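Local coordinates for endoglucanase (Ganoderma lucidum, PDB 5D8Z), which probably hydrolyses internal beta-1,4-glucosidic bonds of cellulose, as a fungal endoglucanase of glycoside hydrolase family 5, at residues 205-208 with 209-212; 181-184 with 185-189; 285-288 with 289-293. One frame throughout, in Å; residues are numbered along the deposited sequence.

Interaction 1. Residues 205-208 with 209-212; sequences AETF and VSNG
Thr207 and Asn211 meet in a local, turn-like contact at the protein surface, in the loop that leads from barrel strand 194-198 to helix 213-218. The backbone closes it: Asn211 N donates to Thr207 O at 3.0 Å, with an N-H...O angle of 154°. Ser210 adds a weak bond of its own, OG to Thr207 O at 3.5 Å, so the carbonyl is held from two residues. Overlapping this contact, Val209 to Gly212 form a type I beta turn closed by Gly212 N on Val209 O, and Gly212 takes the N-cap position of helix 213-218; at its positive phi (102°) a CB would run into the carbonyl oxygen before it, which favours glycine.

The Asn211 amide folds back across Thr207 because CG sits between the backbone N and the carbonyl carbon (chi1 66°). ND2 then lies 3.2 Å from Thr207 OG1, at an angle too poor for a hydrogen bond. The two side chains thus touch at a slant, and the firm polar partner of the amide is Ser213, whose OG is hydrogen-bonded to OD1. With an alanine here in place of Asn211, Ser213 OG would probably lose its OD1 partner and the side of Thr207 its cover.

Beneath the turn, the Phe208 ring turns into the protein and meets Phe232, while Val209 rests on Leu261 and Trp264 of helix 254-267. Chemically, then, two backbone bonds, one on Thr207 O and one on Val209 O, close the bend; the Asn211 amide lies across that junction and links it to the start of the next helix.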
loop_
_atom_site.group_PDB
_atom_site.type_symbol
_atom_site.label_atom_id
_atom_site.label_comp_id
_atom_site.label_asym_id
_atom_site.label_seq_id
_atom_site.Cartn_x
_atom_site.Cartn_y
_atom_site.Cartn_z
ATOM N N ALA A 205 10.176 4.353 6.389
ATOM C CA ALA A 205 11.384 4.316 5.562
ATOM C C ALA A 205 12.642 4.778 6.295
ATOM O O ALA A 205 13.745 4.435 5.902
ATOM C CB ALA A 205 11.196 5.191 4.334
ATOM N N GLU A 206 12.467 5.593 7.325
ATOM C CA GLU A 206 13.575 6.131 8.100
ATOM C C GLU A 206 14.256 5.075 8.955
ATOM O O GLU A 206 15.456 5.104 9.130
ATOM C CB GLU A 206 13.065 7.251 8.989
ATOM C CG GLU A 206 14.105 7.943 9.840
ATOM C CD GLU A 206 13.805 9.426 9.983
ATOM O OE1 GLU A 206 13.459 10.060 8.952
ATOM O OE2 GLU A 206 13.909 9.973 11.106
ATOM N N THR A 207 13.495 4.143 9.503
ATOM C CA THR A 207 14.071 3.131 10.393
ATOM C C THR A 207 14.174 1.775 9.729
ATOM O O THR A 207 14.605 0.829 10.364
ATOM C CB THR A 207 13.184 2.942 11.620
ATOM O OG1 THR A 207 11.886 2.510 11.166
ATOM C CG2 THR A 207 13.064 4.253 12.376
ATOM N N PHE A 208 13.771 1.675 8.469
ATOM C CA PHE A 208 13.680 0.388 7.816
ATOM C C PHE A 208 14.931 -0.462 7.889
ATOM O O PHE A 208 14.833 -1.673 8.030
ATOM C CB PHE A 208 13.315 0.547 6.352
ATOM C CG PHE A 208 12.895 -0.741 5.699
ATOM C CD1 PHE A 208 11.621 -1.233 5.891
ATOM C CD2 PHE A 208 13.780 -1.462 4.907
ATOM C CE1 PHE A 208 11.231 -2.420 5.312
ATOM C CE2 PHE A 208 13.394 -2.647 4.312
ATOM C CZ PHE A 208 12.114 -3.129 4.511
ATOM N N VAL A 209 16.099 0.162 7.756
ATOM C CA VAL A 209 17.392 -0.528 7.911
ATOM C C VAL A 209 17.846 -0.541 9.382
ATOM O O VAL A 209 18.276 -1.589 9.891
ATOM C CB VAL A 209 18.496 0.133 7.052
ATOM C CG1 VAL A 209 19.795 -0.663 7.145
ATOM C CG2 VAL A 209 18.050 0.278 5.594
ATOM N N SER A 210 17.753 0.602 10.065
ATOM C CA SER A 210 18.297 0.688 11.405
ATOM C C SER A 210 17.629 -0.224 12.449
ATOM O O SER A 210 18.265 -0.570 13.449
ATOM C CB SER A 210 18.305 2.132 11.907
ATOM O OG SER A 210 17.016 2.644 12.108
ATOM N N ASN A 211 16.373 -0.617 12.251
ATOM C CA ASN A 211 15.697 -1.463 13.254
ATOM C C ASN A 211 15.715 -2.941 12.934
ATOM O O ASN A 211 15.168 -3.753 13.676
ATOM C CB ASN A 211 14.253 -1.014 13.493
ATOM C CG ASN A 211 13.354 -1.203 12.287
ATOM O OD1 ASN A 211 13.614 -2.012 11.385
ATOM N ND2 ASN A 211 12.289 -0.428 12.259
ATOM N N GLY A 212 16.311 -3.294 11.808
ATOM C CA GLY A 212 16.510 -4.685 11.480
ATOM C C GLY A 212 15.518 -5.167 10.483
ATOM O O GLY A 212 15.603 -6.320 10.042
#

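Interaction 2. Residues 181-184 with 185-189; sequences AVTA and IRQAG
Ile185 N donates to Ala181 O at 2.7 Å, the shortest of the hydrogen bonds joining 181-184 to 185-189, with an N-H...O angle of 151°. The same carbonyl oxygen is covered by the side chain of its partner: Ile185 CG1 comes to 3.3 Å from Ala181 O and CD1 lies a little farther off. Next in the helix, Arg186 N reaches Val182 O at 2.9 Å, and Arg186 CG passes over that oxygen to touch Val182 CG1 at 4.1 Å. Because the arginine chain bends at chi2 (-55°), its guanidinium leaves Val182 behind and is held by the chain just beyond the helix, NH1 by Ala190 O and NH2 by Gln193 O.

These turns end helix 171-187, which crosses between parallel strands 157-160 and 194-198 in a beta-alpha-beta unit of the TIM barrel. Its inner side carries Val182, Ile185 and Arg186 against Ile195, with Ile185 also on Trp144 of helix 137-149. Ala188 N still bonds to Ala184 O, but less straight. A Schellman motif then stops the helix: Gly189, with positive phi, is the C-prime residue, Gly189 N returning to Arg186 O and Ala190 N to Ile185 O.

On the outer side, Thr183 and Gln187 run alongside each other in the same direction. The Thr183 methyl CG2, anti to the backbone N (chi1 -62° for OG1), lies against the amide of the extended Gln187 chain, at CD and OE1, while Thr183 OG1 is hydrogen-bonded to Gln179 NE2.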
loop_
_atom_site.group_PDB
_atom_site.type_symbol
_atom_site.label_atom_id
_atom_site.label_comp_id
_atom_site.label_asym_id
_atom_site.label_seq_id
_atom_site.Cartn_x
_atom_site.Cartn_y
_atom_site.Cartn_z
ATOM N N ALA A 181 3.627 -16.254 3.702
ATOM C CA ALA A 181 2.698 -15.678 2.706
ATOM C C ALA A 181 3.270 -15.790 1.293
ATOM O O ALA A 181 2.592 -16.249 0.372
ATOM C CB ALA A 181 2.404 -14.230 3.036
ATOM N N VAL A 182 4.534 -15.402 1.137
ATOM C CA VAL A 182 5.153 -15.449 -0.171
ATOM C C VAL A 182 5.014 -16.844 -0.747
ATOM O O VAL A 182 4.485 -17.044 -1.863
ATOM C CB VAL A 182 6.647 -15.176 -0.116
ATOM C CG1 VAL A 182 7.241 -15.511 -1.471
ATOM C CG2 VAL A 182 6.968 -13.734 0.333
ATOM N N THR A 183 5.467 -17.825 0.029
ATOM C CA THR A 183 5.365 -19.194 -0.401
ATOM C C THR A 183 3.932 -19.557 -0.739
ATOM O O THR A 183 3.673 -20.207 -1.737
ATOM C CB THR A 183 5.895 -20.136 0.679
ATOM O OG1 THR A 183 7.277 -19.857 0.904
ATOM C CG2 THR A 183 5.739 -21.585 0.240
ATOM N N ALA A 184 2.977 -19.135 0.082
ATOM C CA ALA A 184 1.588 -19.416 -0.267
ATOM C C ALA A 184 1.290 -18.805 -1.621
ATOM O O ALA A 184 0.680 -19.456 -2.472
ATOM C CB ALA A 184 0.616 -18.898 0.784
ATOM N N ILE A 185 1.745 -17.574 -1.832
ATOM C CA ILE A 185 1.372 -16.823 -3.053
ATOM C C ILE A 185 1.919 -17.468 -4.354
ATOM O O ILE A 185 1.206 -17.552 -5.369
ATOM C CB ILE A 185 1.820 -15.343 -2.971
ATOM C CG1 ILE A 185 0.972 -14.580 -1.953
ATOM C CG2 ILE A 185 1.683 -14.669 -4.311
ATOM C CD1 ILE A 185 1.599 -13.289 -1.457
ATOM N N ARG A 186 3.170 -17.929 -4.299
ATOM C CA ARG A 186 3.790 -18.528 -5.460
ATOM C C ARG A 186 3.149 -19.874 -5.755
ATOM O O ARG A 186 2.794 -20.170 -6.894
ATOM C CB ARG A 186 5.263 -18.657 -5.222
ATOM C CG ARG A 186 5.959 -17.324 -4.917
ATOM C CD ARG A 186 5.696 -16.302 -6.013
ATOM N NE ARG A 186 6.579 -15.122 -5.983
ATOM C CZ ARG A 186 6.353 -14.022 -6.712
ATOM N NH1 ARG A 186 5.269 -13.948 -7.460
ATOM N NH2 ARG A 186 7.173 -12.975 -6.651
ATOM N N GLN A 187 2.894 -20.645 -4.717
ATOM C CA GLN A 187 2.229 -21.926 -4.880
ATOM C C GLN A 187 0.815 -21.853 -5.396
ATOM O O GLN A 187 0.322 -22.819 -5.954
ATOM C CB GLN A 187 2.234 -22.700 -3.586
ATOM C CG GLN A 187 3.617 -23.170 -3.202
ATOM C CD GLN A 187 3.697 -23.700 -1.792
ATOM O OE1 GLN A 187 4.779 -24.031 -1.325
ATOM N NE2 GLN A 187 2.557 -23.776 -1.098
ATOM N N ALA A 188 0.131 -20.730 -5.263
ATOM C CA ALA A 188 -1.166 -20.679 -5.942
ATOM C C ALA A 188 -1.020 -20.278 -7.429
ATOM O O ALA A 188 -2.009 -20.064 -8.129
ATOM C CB ALA A 188 -2.120 -19.759 -5.207
ATOM N N GLY A 189 0.215 -20.164 -7.908
ATOM C CA GLY A 189 0.442 -19.860 -9.301
ATOM C C GLY A 189 0.866 -18.446 -9.577
ATOM O O GLY A 189 1.218 -18.136 -10.697
#

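Interaction 3. Residues 285-288 with 289-293; sequences CETF and MCQQV
Met289 N bonds to Cys285 O at 2.9 Å, with an N-H...O angle of 155°. Two further i to i+4 bonds continue helix 283-298: Gln292 N to Phe288 O at 3.2 Å, and Gln291 N to Thr287 O at 3.3 Å. Thr287 O also receives a weak bond from Cys290 N, at 3.3 Å.

Side chains fill in around this backbone. Gln291 CG, beside its own backbone N (chi1 -69°), lies 3.5 Å from Thr287 O, and the extended chain carries the amide back alongside Phe288. There OE1 comes to 3.4 Å from Phe288 CD1, approaching the ring obliquely, with the amide and ring planes 73° apart; the same oxygen accepts a weak hydrogen bond from Asn252 ND2. Met289 bends the other way, toward Cys340 and Leu341 of helix 335-341, and also touches Leu238.

The helix belongs to a beta-alpha-beta unit of the TIM barrel, between strands 272-277 and 303-312. Cys285 is joined to Cys249 and Cys290 to Cys340, both by disulfides. The chemistry therefore implies two layers of restraint: ordinary helical hydrogen bonds within these turns, and covalent links that tie them to two other parts of the chain.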
loop_
_atom_site.group_PDB
_atom_site.type_symbol
_atom_site.label_atom_id
_atom_site.label_comp_id
_atom_site.label_asym_id
_atom_site.label_seq_id
_atom_site.Cartn_x
_atom_site.Cartn_y
_atom_site.Cartn_z
ATOM N N CYS A 285 3.861 22.040 1.864
ATOM C CA CYS A 285 3.875 20.717 1.335
ATOM C C CYS A 285 4.132 20.640 -0.174
ATOM O O CYS A 285 4.705 19.681 -0.636
ATOM C CB CYS A 285 2.589 19.996 1.716
ATOM S SG CYS A 285 3.050 18.389 2.368
ATOM N N GLU A 286 3.724 21.628 -0.951
ATOM C CA GLU A 286 3.990 21.562 -2.385
ATOM C C GLU A 286 5.490 21.713 -2.599
ATOM O O GLU A 286 6.080 21.056 -3.454
ATOM C CB GLU A 286 3.212 22.622 -3.170
ATOM C CG GLU A 286 1.691 22.459 -3.118
ATOM C CD GLU A 286 0.925 23.569 -3.852
ATOM O OE1 GLU A 286 1.490 24.174 -4.795
ATOM O OE2 GLU A 286 -0.256 23.822 -3.504
ATOM N N THR A 287 6.137 22.545 -1.801
ATOM C CA THR A 287 7.563 22.679 -1.988
ATOM C C THR A 287 8.209 21.379 -1.526
ATOM O O THR A 287 8.866 20.725 -2.312
ATOM C CB THR A 287 8.195 23.995 -1.424
ATOM O OG1 THR A 287 9.462 23.705 -0.834
ATOM C CG2 THR A 287 7.320 24.740 -0.395
ATOM N N PHE A 288 7.952 20.937 -0.304
ATOM C CA PHE A 288 8.664 19.752 0.219
ATOM C C PHE A 288 8.355 18.421 -0.469
ATOM O O PHE A 288 9.196 17.562 -0.528
ATOM C CB PHE A 288 8.420 19.570 1.713
ATOM C CG PHE A 288 9.204 20.502 2.588
ATOM C CD1 PHE A 288 10.586 20.535 2.528
ATOM C CD2 PHE A 288 8.558 21.308 3.519
ATOM C CE1 PHE A 288 11.310 21.370 3.364
ATOM C CE2 PHE A 288 9.274 22.152 4.355
ATOM C CZ PHE A 288 10.654 22.182 4.280
ATOM N N MET A 289 7.145 18.236 -0.966
ATOM C CA MET A 289 6.779 16.985 -1.630
ATOM C C MET A 289 7.424 16.898 -3.009
ATOM O O MET A 289 7.792 15.815 -3.469
ATOM C CB MET A 289 5.256 16.897 -1.771
ATOM C CG MET A 289 4.720 15.747 -2.604
ATOM S SD MET A 289 5.164 14.178 -1.871
ATOM C CE MET A 289 4.038 14.245 -0.482
ATOM N N CYS A 290 7.537 18.036 -3.686
ATOM C CA CYS A 290 8.119 18.051 -5.030
ATOM C C CYS A 290 9.588 17.698 -4.947
ATOM O O CYS A 290 10.133 16.995 -5.830
ATOM C CB CYS A 290 7.900 19.396 -5.718
ATOM S SG CYS A 290 6.362 19.460 -6.689
ATOM N N GLN A 291 10.198 18.152 -3.855
ATOM C CA GLN A 291 11.565 17.788 -3.538
ATOM C C GLN A 291 11.685 16.259 -3.389
ATOM O O GLN A 291 12.476 15.630 -4.112
ATOM C CB GLN A 291 12.082 18.563 -2.306
ATOM C CG GLN A 291 12.267 20.055 -2.601
ATOM C CD GLN A 291 12.701 20.910 -1.406
ATOM O OE1 GLN A 291 12.623 20.521 -0.226
ATOM N NE2 GLN A 291 13.175 22.098 -1.725
ATOM N N GLN A 292 10.872 15.662 -2.517
ATOM C CA GLN A 292 10.900 14.199 -2.310
ATOM C C GLN A 292 10.663 13.385 -3.584
ATOM O O GLN A 292 11.260 12.330 -3.761
ATOM C CB GLN A 292 9.878 13.782 -1.246
ATOM C CG GLN A 292 9.692 12.268 -1.090
ATOM C CD GLN A 292 8.718 11.889 0.024
ATOM O OE1 GLN A 292 7.569 11.564 -0.242
ATOM N NE2 GLN A 292 9.170 11.944 1.264
ATOM N N VAL A 293 9.790 13.871 -4.458
ATOM C CA VAL A 293 9.425 13.149 -5.676
ATOM C C VAL A 293 10.513 13.297 -6.727
ATOM O O VAL A 293 10.780 12.354 -7.494
ATOM C CB VAL A 293 8.088 13.659 -6.245
ATOM C CG1 VAL A 293 7.781 13.032 -7.601
ATOM C CG2 VAL A 293 6.952 13.368 -5.262
#

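All three contacts are local ones in the outer layer or loops of a single eight-stranded parallel barrel, with centres 18 to 20 Å from the centre of the chain. Interactions 1 and 3 lie nearer to each other, centres 22 Å and nearest atoms about 8 Å apart. Both are on the glycan's side of the barrel without touching the sugar: the side chain of Thr207 is about 8 Å from a bound glucose unit, that of Gln292 about 12 Å. Trp202, Tyr237 and Glu276 help to line the glycan pocket itself. Interaction 2 stands apart, its centre 37 Å from that of interaction 3 across the chain's centre and 26 Å from that of interaction 1.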